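Local coordinates for protein NADPH-ferredoxin reductase FprA (Mycobacterium tuberculosis, PDB 1LQT) that transfers electrons between NADPH and ferredoxin through a bound FAD and may thereby supply electrons to P450 systems, at residues Arg110-Pro115 against Thr273-Ile278; Pro143-Ala148 against Arg189-Val194; Ile165-Pro170 against Gly263-Val268; Arg286-Arg291 against Gly308-Leu313. All blocks are in the same frame, centred on the assembly; numbering follows the deposited sequence.

Contact 1 of 4, residues Arg110-Pro115 against Thr273-Ile278. With ACT (acetate ion), chain C.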
loop_
_atom_site.group_PDB
_atom_site.type_symbol
_atom_site.label_atom_id
_atom_site.label_comp_id
_atom_site.label_asym_id
_atom_site.label_seq_id
_atom_site.Cartn_x
_atom_site.Cartn_y
_atom_site.Cartn_z
ATOM N N ARG A 110 -7.881 -7.505 -2.514
ATOM C CA ARG A 110 -8.715 -8.642 -2.127
ATOM C C ARG A 110 -10.184 -8.268 -2.315
ATOM O O ARG A 110 -10.645 -7.170 -1.984
ATOM C CB ARG A 110 -8.464 -9.028 -0.694
ATOM C CG ARG A 110 -7.088 -9.599 -0.439
ATOM C CD ARG A 110 -6.919 -10.206 0.923
ATOM N NE ARG A 110 -7.701 -11.434 1.063
ATOM C CZ ARG A 110 -8.835 -11.566 1.740
ATOM N NH1 ARG A 110 -9.442 -10.549 2.300
ATOM N NH2 ARG A 110 -9.406 -12.762 1.794
ATOM N N MET A 111 -10.927 -9.231 -2.815
ATOM C CA MET A 111 -12.360 -9.112 -3.032
ATOM C C MET A 111 -13.160 -9.734 -1.910
ATOM O O MET A 111 -12.671 -10.603 -1.202
ATOM C CB MET A 111 -12.730 -9.686 -4.395
ATOM C CG MET A 111 -12.167 -8.843 -5.505
ATOM S SD MET A 111 -12.557 -9.516 -7.127
ATOM C CE MET A 111 -14.286 -9.577 -7.101
ATOM N N LEU A 112 -14.399 -9.257 -1.785
ATOM C CA LEU A 112 -15.352 -9.835 -0.853
ATOM C C LEU A 112 -15.999 -11.114 -1.379
ATOM O O LEU A 112 -16.451 -11.950 -0.605
ATOM C CB LEU A 112 -16.469 -8.824 -0.587
ATOM C CG LEU A 112 -16.035 -7.514 0.046
ATOM C CD1 LEU A 112 -17.172 -6.524 -0.011
ATOM C CD2 LEU A 112 -15.563 -7.716 1.441
ATOM N N ASN A 113 -16.109 -11.209 -2.696
ATOM C CA ASN A 113 -16.810 -12.315 -3.339
ATOM C C ASN A 113 -18.272 -12.422 -2.902
ATOM O O ASN A 113 -18.732 -13.458 -2.449
ATOM C CB ASN A 113 -16.070 -13.626 -3.159
ATOM C CG ASN A 113 -14.660 -13.543 -3.636
ATOM O OD1 ASN A 113 -14.390 -13.063 -4.742
ATOM N ND2 ASN A 113 -13.740 -13.933 -2.777
ATOM N N ILE A 114 -18.999 -11.317 -3.078
ATOM C CA ILE A 114 -20.419 -11.268 -2.765
ATOM C C ILE A 114 -21.168 -10.677 -3.950
ATOM O O ILE A 114 -20.603 -9.940 -4.752
ATOM C CB ILE A 114 -20.689 -10.457 -1.478
ATOM C CG1 ILE A 114 -20.348 -8.966 -1.632
ATOM C CG2 ILE A 114 -20.049 -11.087 -0.285
ATOM C CD1 ILE A 114 -20.704 -8.160 -0.426
ATOM N N PRO A 115 -22.456 -10.991 -4.062
ATOM C CA PRO A 115 -23.248 -10.448 -5.155
ATOM C C PRO A 115 -23.307 -8.939 -5.070
ATOM O O PRO A 115 -23.424 -8.375 -3.985
ATOM C CB PRO A 115 -24.632 -11.086 -4.961
ATOM C CG PRO A 115 -24.395 -12.278 -4.117
ATOM C CD PRO A 115 -23.220 -11.950 -3.252
ATOM N N THR A 273 -19.977 -7.887 12.004
ATOM C CA THR A 273 -20.883 -7.645 10.898
ATOM C C THR A 273 -20.144 -7.925 9.592
ATOM O O THR A 273 -19.042 -7.439 9.405
ATOM C CB THR A 273 -21.399 -6.200 10.928
ATOM O OG1 THR A 273 -22.022 -5.936 12.168
ATOM C CG2 THR A 273 -22.424 -5.957 9.851
ATOM N N SER A 274 -20.805 -8.638 8.685
ATOM C CA SER A 274 -20.259 -8.913 7.368
ATOM C C SER A 274 -21.179 -8.388 6.285
ATOM O O SER A 274 -22.395 -8.455 6.390
ATOM C CB SER A 274 -20.074 -10.417 7.150
ATOM O OG SER A 274 -18.989 -10.922 7.870
ATOM N N PRO A 275 -20.598 -7.939 5.167
ATOM C CA PRO A 275 -21.395 -7.603 3.995
ATOM C C PRO A 275 -21.819 -8.881 3.289
ATOM O O PRO A 275 -20.998 -9.732 2.973
ATOM C CB PRO A 275 -20.453 -6.794 3.138
ATOM C CG PRO A 275 -19.085 -7.367 3.450
ATOM C CD PRO A 275 -19.156 -7.733 4.920
ATOM N N ILE A 276 -23.110 -9.020 3.037
ATOM C CA ILE A 276 -23.663 -10.201 2.401
ATOM C C ILE A 276 -23.942 -9.994 0.921
ATOM O O ILE A 276 -23.694 -10.872 0.096
ATOM C CB ILE A 276 -24.967 -10.621 3.140
ATOM C CG1 ILE A 276 -24.740 -10.803 4.641
ATOM C CG2 ILE A 276 -25.584 -11.870 2.521
ATOM C CD1 ILE A 276 -23.744 -11.892 5.001
ATOM N N GLU A 277 -24.475 -8.834 0.573
ATOM C CA GLU A 277 -24.815 -8.511 -0.791
ATOM C C GLU A 277 -24.871 -7.012 -0.926
ATOM O O GLU A 277 -25.248 -6.315 0.019
ATOM C CB GLU A 277 -26.180 -9.116 -1.141
ATOM C CG GLU A 277 -26.647 -8.818 -2.545
ATOM C CD GLU A 277 -27.878 -9.581 -2.983
ATOM O OE1 GLU A 277 -28.469 -10.262 -2.129
ATOM O OE2 GLU A 277 -28.241 -9.475 -4.184
ATOM N N ILE A 278 -24.508 -6.510 -2.093
ATOM C CA ILE A 278 -24.609 -5.100 -2.414
ATOM C C ILE A 278 -25.676 -4.988 -3.498
ATOM O O ILE A 278 -25.672 -5.764 -4.452
ATOM C CB ILE A 278 -23.256 -4.587 -2.907
ATOM C CG1 ILE A 278 -22.214 -4.718 -1.793
ATOM C CG2 ILE A 278 -23.354 -3.141 -3.385
ATOM C CD1 ILE A 278 -20.783 -4.546 -2.236
HETATM C C ACT C . -12.612 -12.260 1.424
HETATM O O ACT C . -12.177 -12.843 2.494
HETATM O OXT ACT C . -13.201 -12.932 0.515
HETATM C CH3 ACT C . -12.426 -10.805 1.230
#
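Ile114 and Pro115 lean on strand 273-279, an outer strand of a three-stranded antiparallel sheet, at a place where Ile276 and Glu277 both face Val288 and so form a classic beta bulge. The first shell is mostly apolar. CD1 of Ile114 lies 3.8 Å from CB of Pro275, the two side chains crossing at about a right angle, and the same methyl is 4.0 Å from CG1 of Ile278. Ile114 places CG1 between its own backbone N and carbonyl carbon (chi1 66°), which puts CG2 opposite the carbonyl carbon, 3.7 Å from O of Pro275. Leu112 adds a second crossing contact on the proline ring, with CD1 4.0 Å from CG of Pro275. Beyond the isoleucine the loop is pinned by one backbone hydrogen bond, N of Ile278 to O of Pro115, 2.9 Å long and almost straight at 176°. CG of Glu277 lies 3.9 Å from CB of Pro115.

Further out, Glu117 takes a hydrogen bond from the amide of Leu112, and Ile153 of the parallel sheet touches both Leu112 and Pro275, so the loop, the outer strand and strand 149-153 meet around these two side chains. The same loop borders the nucleotide: the side chain of Leu112 comes to about 4 Å from the bound NADP derivative. An acetate modelled beside NH2 of Arg110, probably from the crystallisation liquor, sits too close to O of Met111, and its position is doubtful. NH1 of Arg110 is hydrogen-bonded both to the adenine N7A of the nucleotide and to O of Val322.

Contact 2 of 4, residues Pro143-Ala148 against Arg189-Val194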
loop_
_atom_site.group_PDB
_atom_site.type_symbol
_atom_site.label_atom_id
_atom_site.label_comp_id
_atom_site.label_asym_id
_atom_site.label_seq_id
_atom_site.Cartn_x
_atom_site.Cartn_y
_atom_site.Cartn_z
ATOM N N PRO A 143 -14.987 8.092 -8.207
ATOM C CA PRO A 143 -16.192 7.646 -7.527
ATOM C C PRO A 143 -17.150 8.805 -7.327
ATOM O O PRO A 143 -16.742 9.950 -7.169
ATOM C CB PRO A 143 -15.657 7.163 -6.191
ATOM C CG PRO A 143 -14.491 8.029 -5.939
ATOM C CD PRO A 143 -13.844 8.191 -7.279
ATOM N N ASP A 144 -18.434 8.485 -7.330
ATOM C CA ASP A 144 -19.462 9.453 -6.978
ATOM C C ASP A 144 -19.499 9.564 -5.463
ATOM O O ASP A 144 -19.844 8.597 -4.767
ATOM C CB ASP A 144 -20.806 8.989 -7.546
ATOM C CG ASP A 144 -21.941 9.961 -7.296
ATOM O OD1 ASP A 144 -21.796 10.918 -6.521
ATOM O OD2 ASP A 144 -23.035 9.768 -7.859
ATOM N N LEU A 145 -19.120 10.729 -4.953
ATOM C CA LEU A 145 -19.050 10.992 -3.535
ATOM C C LEU A 145 -20.192 11.890 -3.076
ATOM O O LEU A 145 -20.107 12.504 -2.022
ATOM C CB LEU A 145 -17.700 11.616 -3.184
ATOM C CG LEU A 145 -16.510 10.762 -3.592
ATOM C CD1 LEU A 145 -15.215 11.424 -3.135
ATOM C CD2 LEU A 145 -16.618 9.360 -3.042
ATOM N N SER A 146 -21.283 11.930 -3.830
ATOM C CA SER A 146 -22.398 12.833 -3.527
ATOM C C SER A 146 -23.458 12.244 -2.609
ATOM O O SER A 146 -24.312 12.975 -2.134
ATOM C CB SER A 146 -23.063 13.328 -4.818
ATOM O OG SER A 146 -23.777 12.304 -5.462
ATOM N N GLY A 147 -23.443 10.932 -2.386
ATOM C CA GLY A 147 -24.460 10.306 -1.575
ATOM C C GLY A 147 -24.177 10.435 -0.102
ATOM O O GLY A 147 -23.024 10.440 0.331
ATOM N N ALA A 148 -25.219 10.422 0.699
ATOM C CA ALA A 148 -25.085 10.669 2.103
ATOM C C ALA A 148 -24.359 9.630 2.920
ATOM O O ALA A 148 -23.835 9.970 3.964
ATOM C CB ALA A 148 -26.467 10.944 2.728
ATOM N N ARG A 189 -18.821 17.974 0.154
ATOM C CA ARG A 189 -19.057 17.345 1.492
ATOM C C ARG A 189 -20.309 16.484 1.482
ATOM O O ARG A 189 -21.103 16.514 2.427
ATOM C CB ARG A 189 -19.172 18.403 2.592
ATOM C CG ARG A 189 -17.921 19.259 2.727
ATOM C CD ARG A 189 -17.975 20.192 3.870
ATOM N NE ARG A 189 -17.374 19.629 5.066
ATOM C CZ ARG A 189 -16.931 20.374 6.072
ATOM N NH1 ARG A 189 -17.038 21.687 6.018
ATOM N NH2 ARG A 189 -16.387 19.812 7.136
ATOM N N GLY A 190 -20.463 15.670 0.437
ATOM C CA GLY A 190 -21.703 14.938 0.210
ATOM C C GLY A 190 -21.953 13.877 1.261
ATOM O O GLY A 190 -23.062 13.703 1.752
ATOM N N ILE A 191 -20.894 13.197 1.618
ATOM C CA ILE A 191 -21.019 12.117 2.575
ATOM C C ILE A 191 -21.199 12.679 3.978
ATOM O O ILE A 191 -20.413 13.485 4.447
ATOM C CB ILE A 191 -19.795 11.191 2.479
ATOM C CG1 ILE A 191 -19.843 10.447 1.150
ATOM C CG2 ILE A 191 -19.740 10.262 3.659
ATOM C CD1 ILE A 191 -18.580 9.869 0.773
ATOM N N GLN A 192 -22.251 12.222 4.634
ATOM C CA GLN A 192 -22.557 12.646 5.998
ATOM C C GLN A 192 -22.212 11.577 7.020
ATOM O O GLN A 192 -22.086 11.880 8.175
ATOM C CB GLN A 192 -24.045 12.996 6.114
ATOM C CG GLN A 192 -24.480 14.149 5.200
ATOM C CD GLN A 192 -23.895 15.483 5.587
ATOM O OE1 GLN A 192 -23.408 15.683 6.716
ATOM N NE2 GLN A 192 -23.944 16.424 4.650
ATOM N N GLU A 193 -22.101 10.327 6.582
ATOM C CA GLU A 193 -21.819 9.221 7.485
ATOM C C GLU A 193 -21.006 8.167 6.756
ATOM O O GLU A 193 -21.339 7.805 5.627
ATOM C CB GLU A 193 -23.113 8.560 7.981
ATOM C CG GLU A 193 -22.911 7.404 8.930
ATOM C CD GLU A 193 -24.211 6.913 9.545
ATOM O OE1 GLU A 193 -24.667 7.537 10.499
ATOM O OE2 GLU A 193 -24.777 5.924 9.056
ATOM N N VAL A 194 -19.954 7.699 7.410
ATOM C CA VAL A 194 -19.228 6.521 6.975
ATOM C C VAL A 194 -19.408 5.463 8.049
ATOM O O VAL A 194 -19.159 5.723 9.209
ATOM C CB VAL A 194 -17.718 6.795 6.795
ATOM C CG1 VAL A 194 -16.981 5.522 6.440
ATOM C CG2 VAL A 194 -17.478 7.840 5.722
HETATM O O HOH W 1 -18.283 14.979 -1.582
#
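Ala148 O accepts two backbone hydrogen bonds, from the turn before strand 193-197 and from the first residue of that strand. The shorter runs from N of Gln192, 2.8 Å, with its donor tilted 31° from the carbonyl plane; the longer comes from N of Glu193, 3.2 Å, and approaches nearly along the C=O axis but with a bent N-H angle of 142°. Both amides are thus satisfied by one oxygen. O of Leu145 reaches the other side through a water, which donates to it and accepts from N of Gly190. O of Gly147 has a softer partner, a CA-H...O contact from CA of Ile191 at 3.4 Å, and CG1 of the same isoleucine also meets that oxygen.

The two segments lead into neighbouring parallel strands, 149-153 and 193-197, of the Rossmann-type nucleotide-binding sheet, and the contact ties their entrances together at a distance from the annotated sites. Gly190 carries no side chain, and the backbones come close here, with its CA 3.7 Å from O of Leu145. Beside it, CD1 of Ile191 comes to 4.3 Å from CD2 of Leu145, and Leu166 of helix 157-167 touches both side chains.

On the loop side, Asp144 OD1 organises its own segment as an Asx turn. It accepts from N of Ser146 at 2.9 Å on its anti side, 27° out of the carboxylate plane, and is bonded by OG of Ser146 through the syn lone pair at 2.6 Å. The carboxylate of Glu193 turns away from the loop backbone; its OE1 and OE2 form salt bridges with Arg266 and Arg149.

Contact 3 of 4, residues Ile165-Pro170 against Gly263-Val268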
loop_
_atom_site.group_PDB
_atom_site.type_symbol
_atom_site.label_atom_id
_atom_site.label_comp_id
_atom_site.label_asym_id
_atom_site.label_seq_id
_atom_site.Cartn_x
_atom_site.Cartn_y
_atom_site.Cartn_z
ATOM N N ILE A 165 -10.443 10.351 4.817
ATOM C CA ILE A 165 -10.468 11.163 3.613
ATOM C C ILE A 165 -11.885 11.500 3.195
ATOM O O ILE A 165 -12.161 12.615 2.754
ATOM C CB ILE A 165 -9.639 10.490 2.508
ATOM C CG1 ILE A 165 -8.151 10.380 2.941
ATOM C CG2 ILE A 165 -9.828 11.195 1.212
ATOM C CD1 ILE A 165 -7.495 11.623 3.374
ATOM N N LEU A 166 -12.820 10.579 3.406
ATOM C CA LEU A 166 -14.213 10.841 3.059
ATOM C C LEU A 166 -14.888 11.892 3.930
ATOM O O LEU A 166 -15.838 12.526 3.488
ATOM C CB LEU A 166 -15.026 9.540 3.116
ATOM C CG LEU A 166 -14.728 8.517 2.011
ATOM C CD1 LEU A 166 -15.434 7.206 2.361
ATOM C CD2 LEU A 166 -15.172 9.013 0.644
ATOM N N LEU A 167 -14.399 12.060 5.154
ATOM C CA LEU A 167 -15.072 12.901 6.155
ATOM C C LEU A 167 -14.331 14.156 6.581
ATOM O O LEU A 167 -14.918 15.042 7.151
ATOM C CB LEU A 167 -15.391 12.092 7.393
ATOM C CG LEU A 167 -16.464 11.025 7.200
ATOM C CD1 LEU A 167 -16.562 10.126 8.404
ATOM C CD2 LEU A 167 -17.803 11.644 6.946
ATOM N N THR A 168 -13.052 14.262 6.245
ATOM C CA THR A 168 -12.282 15.421 6.668
ATOM C C THR A 168 -12.745 16.669 5.932
ATOM O O THR A 168 -13.101 16.646 4.762
ATOM C CB THR A 168 -10.786 15.202 6.388
ATOM O OG1 THR A 168 -10.278 14.153 7.228
ATOM C CG2 THR A 168 -9.947 16.437 6.689
ATOM N N ASP A 169 -12.783 17.771 6.647
ATOM C CA ASP A 169 -13.126 19.055 6.051
ATOM C C ASP A 169 -12.251 19.267 4.823
ATOM O O ASP A 169 -11.027 19.226 4.930
ATOM C CB ASP A 169 -12.830 20.127 7.110
ATOM C CG ASP A 169 -13.098 21.540 6.662
ATOM O OD1 ASP A 169 -13.443 21.790 5.490
ATOM O OD2 ASP A 169 -12.994 22.481 7.477
ATOM N N PRO A 170 -12.839 19.452 3.657
ATOM C CA PRO A 170 -12.031 19.679 2.460
ATOM C C PRO A 170 -11.079 20.871 2.561
ATOM O O PRO A 170 -10.058 20.879 1.877
ATOM C CB PRO A 170 -13.076 19.832 1.360
ATOM C CG PRO A 170 -14.326 20.181 2.091
ATOM C CD PRO A 170 -14.271 19.363 3.335
ATOM N N GLY A 263 -26.297 17.001 13.737
ATOM C CA GLY A 263 -25.677 18.081 12.990
ATOM C C GLY A 263 -24.242 17.868 12.585
ATOM O O GLY A 263 -23.649 18.707 11.933
ATOM N N HIS A 264 -23.652 16.762 12.966
ATOM C CA HIS A 264 -22.255 16.502 12.686
ATOM C C HIS A 264 -22.140 15.393 11.672
ATOM O O HIS A 264 -23.036 14.591 11.514
ATOM C CB HIS A 264 -21.569 16.119 14.003
ATOM C CG HIS A 264 -21.584 17.219 15.012
ATOM N ND1 HIS A 264 -20.462 17.950 15.322
ATOM C CD2 HIS A 264 -22.590 17.736 15.756
ATOM C CE1 HIS A 264 -20.771 18.874 16.216
ATOM N NE2 HIS A 264 -22.061 18.767 16.496
ATOM N N ARG A 265 -21.035 15.362 10.956
ATOM C CA ARG A 265 -20.750 14.200 10.143
ATOM C C ARG A 265 -20.373 13.066 11.104
ATOM O O ARG A 265 -19.926 13.326 12.209
ATOM C CB ARG A 265 -19.656 14.500 9.124
ATOM C CG ARG A 265 -20.039 15.617 8.127
ATOM C CD ARG A 265 -18.875 15.935 7.133
ATOM N NE ARG A 265 -17.760 16.461 7.914
ATOM C CZ ARG A 265 -16.592 16.933 7.480
ATOM N NH1 ARG A 265 -16.295 16.921 6.170
ATOM N NH2 ARG A 265 -15.703 17.403 8.390
ATOM N N ARG A 266 -20.589 11.822 10.678
ATOM C CA ARG A 266 -20.443 10.669 11.576
ATOM C C ARG A 266 -19.521 9.598 10.983
ATOM O O ARG A 266 -19.699 9.220 9.845
ATOM C CB ARG A 266 -21.812 10.021 11.828
ATOM C CG ARG A 266 -22.778 10.866 12.642
ATOM C CD ARG A 266 -24.244 10.428 12.488
ATOM N NE ARG A 266 -24.506 9.017 12.785
ATOM C CZ ARG A 266 -24.854 8.521 13.962
ATOM N NH1 ARG A 266 -24.920 9.308 15.011
ATOM N NH2 ARG A 266 -25.127 7.225 14.076
ATOM N N MET A 267 -18.623 9.084 11.820
ATOM C CA MET A 267 -17.823 7.917 11.515
ATOM C C MET A 267 -18.257 6.849 12.496
ATOM O O MET A 267 -17.936 6.934 13.668
ATOM C CB MET A 267 -16.342 8.220 11.659
ATOM C CG MET A 267 -15.482 7.086 11.159
ATOM S SD MET A 267 -13.716 7.364 11.415
ATOM C CE MET A 267 -13.413 8.765 10.343
ATOM N N VAL A 268 -18.998 5.858 12.010
ATOM C CA VAL A 268 -19.634 4.848 12.851
ATOM C C VAL A 268 -18.872 3.534 12.752
ATOM O O VAL A 268 -18.559 3.082 11.649
ATOM C CB VAL A 268 -21.089 4.600 12.360
ATOM C CG1 VAL A 268 -21.769 3.541 13.197
ATOM C CG2 VAL A 268 -21.904 5.872 12.345
HETATM O O HOH W 2 -17.949 14.666 4.072
#
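Over one face of the Arg265 guanidinium lies the carbonyl of Leu167, modelled so near that the exact spacing is doubtful, while O of Thr168 and N of Asp169 stand at the edge, near the plane. N of Asp169 is 3.4 Å from NH2 of Arg265, and as two donors they do not bond. None of the contacts of the guanidinium nitrogens with O of Leu167 has hydrogen-bond geometry, and nothing should be rested on the short approaches there. A further reason for caution is the like-charged guanidinium of Arg189, which the model also places close to NH2 of Arg265. A water donates to O of Leu166 and is weakly linked to NH1 of Arg265.

The chain of Arg265 reaches this place by running straight to CD and then bending at chi3 (-64°), which brings the group over the last carbonyl of helix 157-167, with Thr168 and Asp169 at its edge. This helix follows strand 149-153 in the Rossmann-type nucleotide-binding domain and packs on its parallel sheet, here reaching strand 265-270.

Apolar contacts carry the rest. CD1 of Leu167 lies 3.8 Å from CB of Met267 and 3.6 Å from O of Arg266, while its other methyl, CD2, is 4.0 Å from CB of Arg265. The side chains of Leu167 and Arg265 run antiparallel alongside each other. Val194 of the neighbouring strand also touches Leu167. Where the chain turns into the next helix, Asp169 is the N-cap, with OD1 accepting from N of Asp171.

Contact 4 of 4, residues Arg286-Arg291 against Gly308-Leu313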
loop_
_atom_site.group_PDB
_atom_site.type_symbol
_atom_site.label_atom_id
_atom_site.label_comp_id
_atom_site.label_asym_id
_atom_site.label_seq_id
_atom_site.Cartn_x
_atom_site.Cartn_y
_atom_site.Cartn_z
ATOM N N ARG A 286 -27.918 0.110 -1.683
ATOM C CA ARG A 286 -28.103 -0.448 -0.338
ATOM C C ARG A 286 -27.177 -1.629 -0.180
ATOM O O ARG A 286 -26.699 -2.203 -1.159
ATOM C CB ARG A 286 -29.533 -0.753 -0.004
ATOM C CG ARG A 286 -30.258 -1.617 -0.916
ATOM C CD ARG A 286 -31.832 -1.339 -1.008
ATOM N NE ARG A 286 -32.243 -1.929 -2.268
ATOM C CZ ARG A 286 -32.356 -1.303 -3.407
ATOM N NH1 ARG A 286 -32.296 0.016 -3.462
ATOM N NH2 ARG A 286 -32.635 -2.011 -4.500
ATOM N N ILE A 287 -26.922 -1.977 1.073
ATOM C CA ILE A 287 -26.105 -3.114 1.384
ATOM C C ILE A 287 -26.812 -3.970 2.406
ATOM O O ILE A 287 -27.422 -3.479 3.340
ATOM C CB ILE A 287 -24.687 -2.668 1.870
ATOM C CG1 ILE A 287 -23.716 -3.846 1.998
ATOM C CG2 ILE A 287 -24.756 -1.843 3.145
ATOM C CD1 ILE A 287 -22.268 -3.449 2.174
ATOM N N VAL A 288 -26.699 -5.274 2.194
ATOM C CA VAL A 288 -27.207 -6.267 3.138
ATOM C C VAL A 288 -26.074 -6.687 4.052
ATOM O O VAL A 288 -25.013 -7.067 3.579
ATOM C CB VAL A 288 -27.767 -7.502 2.407
ATOM C CG1 VAL A 288 -28.354 -8.519 3.400
ATOM C CG2 VAL A 288 -28.814 -7.076 1.386
ATOM N N LEU A 289 -26.322 -6.593 5.354
ATOM C CA LEU A 289 -25.346 -6.918 6.386
ATOM C C LEU A 289 -25.843 -8.102 7.202
ATOM O O LEU A 289 -27.044 -8.294 7.402
ATOM C CB LEU A 289 -25.169 -5.711 7.313
ATOM C CG LEU A 289 -24.706 -4.429 6.630
ATOM C CD1 LEU A 289 -24.711 -3.284 7.629
ATOM C CD2 LEU A 289 -23.346 -4.577 5.977
ATOM N N GLY A 290 -24.885 -8.905 7.645
ATOM C CA GLY A 290 -25.154 -10.056 8.483
ATOM C C GLY A 290 -24.400 -9.954 9.789
ATOM O O GLY A 290 -23.241 -9.559 9.824
ATOM N N ARG A 291 -25.049 -10.354 10.882
ATOM C CA ARG A 291 -24.412 -10.365 12.179
ATOM C C ARG A 291 -23.664 -11.685 12.364
ATOM O O ARG A 291 -24.184 -12.754 12.072
ATOM C CB ARG A 291 -25.452 -10.170 13.297
ATOM C CG ARG A 291 -24.841 -10.063 14.664
ATOM C CD ARG A 291 -25.843 -9.743 15.752
ATOM N NE ARG A 291 -26.766 -10.827 16.044
ATOM C CZ ARG A 291 -26.625 -11.711 17.020
ATOM N NH1 ARG A 291 -25.561 -11.713 17.771
ATOM N NH2 ARG A 291 -27.617 -12.584 17.237
ATOM N N GLY A 308 -26.943 -15.764 10.364
ATOM C CA GLY A 308 -28.030 -15.809 9.404
ATOM C C GLY A 308 -28.959 -14.617 9.394
ATOM O O GLY A 308 -29.818 -14.478 8.521
ATOM N N GLU A 309 -28.825 -13.759 10.377
ATOM C CA GLU A 309 -29.627 -12.549 10.430
ATOM C C GLU A 309 -29.214 -11.592 9.325
ATOM O O GLU A 309 -28.028 -11.471 9.008
ATOM C CB GLU A 309 -29.409 -11.877 11.758
ATOM C CG GLU A 309 -29.902 -12.682 12.939
ATOM C CD GLU A 309 -29.418 -12.139 14.272
ATOM O OE1 GLU A 309 -28.961 -10.970 14.327
ATOM O OE2 GLU A 309 -29.463 -12.904 15.276
ATOM N N ARG A 310 -30.202 -10.877 8.785
ATOM C CA ARG A 310 -29.959 -9.937 7.671
ATOM C C ARG A 310 -30.601 -8.590 7.948
ATOM O O ARG A 310 -31.743 -8.547 8.387
ATOM C CB ARG A 310 -30.464 -10.537 6.363
ATOM C CG ARG A 310 -29.830 -11.881 6.042
ATOM C CD ARG A 310 -28.381 -11.716 5.615
ATOM N NE ARG A 310 -27.750 -12.994 5.289
ATOM C CZ ARG A 310 -26.933 -13.667 6.091
ATOM N NH1 ARG A 310 -26.637 -13.233 7.300
ATOM N NH2 ARG A 310 -26.373 -14.795 5.669
ATOM N N GLU A 311 -29.853 -7.531 7.650
ATOM C CA GLU A 311 -30.258 -6.130 7.834
ATOM C C GLU A 311 -29.871 -5.443 6.515
ATOM O O GLU A 311 -28.835 -5.745 5.960
ATOM C CB GLU A 311 -29.368 -5.536 8.982
ATOM C CG GLU A 311 -29.378 -4.059 9.282
ATOM C CD GLU A 311 -28.211 -3.637 10.177
ATOM O OE1 GLU A 311 -27.903 -2.414 10.220
ATOM O OE2 GLU A 311 -27.580 -4.503 10.832
ATOM N N GLU A 312 -30.682 -4.518 6.028
ATOM C CA GLU A 312 -30.310 -3.714 4.859
ATOM C C GLU A 312 -30.141 -2.261 5.311
ATOM O O GLU A 312 -30.898 -1.758 6.154
ATOM C CB GLU A 312 -31.332 -3.839 3.707
ATOM C CG GLU A 312 -31.548 -5.285 3.254
ATOM C CD GLU A 312 -32.152 -5.447 1.869
ATOM O OE1 GLU A 312 -32.485 -4.431 1.240
ATOM O OE2 GLU A 312 -32.235 -6.621 1.403
ATOM N N LEU A 313 -29.141 -1.601 4.741
ATOM C CA LEU A 313 -28.809 -0.216 5.043
ATOM C C LEU A 313 -28.630 0.556 3.729
ATOM O O LEU A 313 -27.900 0.071 2.867
ATOM C CB LEU A 313 -27.483 -0.212 5.794
ATOM C CG LEU A 313 -26.951 1.094 6.336
ATOM C CD1 LEU A 313 -27.849 1.654 7.411
ATOM C CD2 LEU A 313 -25.547 0.859 6.918
#
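Arg291 grips Glu309 side-on with two nitrogens, one to each carboxylate oxygen. NE donates almost straight to OE1 of Glu309 at 2.8 Å, and NH2 donates to OE2 of Glu309 at 2.7 Å; both oxygens are met on the syn side but from out of the carboxylate plane, by 34° at OE1. The guanidinium and carboxylate planes are accordingly 42° apart, so this paired salt bridge is twisted. The bend of Arg291 at chi3 (70°) turns its end toward the glutamate, whose chain lies alongside it and points the same way.

Inward, the backbones are joined by two hydrogen-bonded pairs. Ile287 and Leu313 exchange two bonds, each 2.9 Å between N of one residue and O of the other. Leu289 and Glu311 do the same, with N of Leu289 only 2.7 Å from O of Glu311. Val288 and Glu312 form the non-hydrogen-bonded pair between them, where CA of Val288 makes a CA-H...O contact with O of Glu311 at 3.3 Å.

The packing differs on the two faces. With Val288 and Glu312 on one face, CG2 of Val288 lies 3.5 Å from OE2 of Glu312, an oxygen that also forms a salt bridge with Lys279; CG1 of the valine meets CD of Arg310 at about a right angle between the side chains. On the face of Ile287, Leu289 and Leu313, CG2 of Ile287 is 4.1 Å from CB of Leu313. There Glu311 extends to a salt bridge with Arg270. The two strands form an antiparallel beta hairpin, 286-296 with 302-314, whose first strand is the middle one of the three-stranded sheet completed by strand 273-279.

Contact 3 is the buried one, while contacts 1, 2 and 4 are only partly buried. Contacts 2 and 3 share the parallel nucleotide-binding sheet: their strands 193-197 and 265-270 are neighbours, linked also through Glu193 and Arg266. Contacts 1 and 4 meet in the three-stranded antiparallel sheet, where Ile276 and Glu277 pair with Val288. Chemistry follows position. Regular strand pairing and a charged pair at the surface mark contact 4, a single backbone bond with apolar loop packing beside the nucleotide marks contact 1, loop carbonyls and a water serve contact 2, and Leu167 packed against the Arg265 chain, with Met267 at its side, makes contact 3.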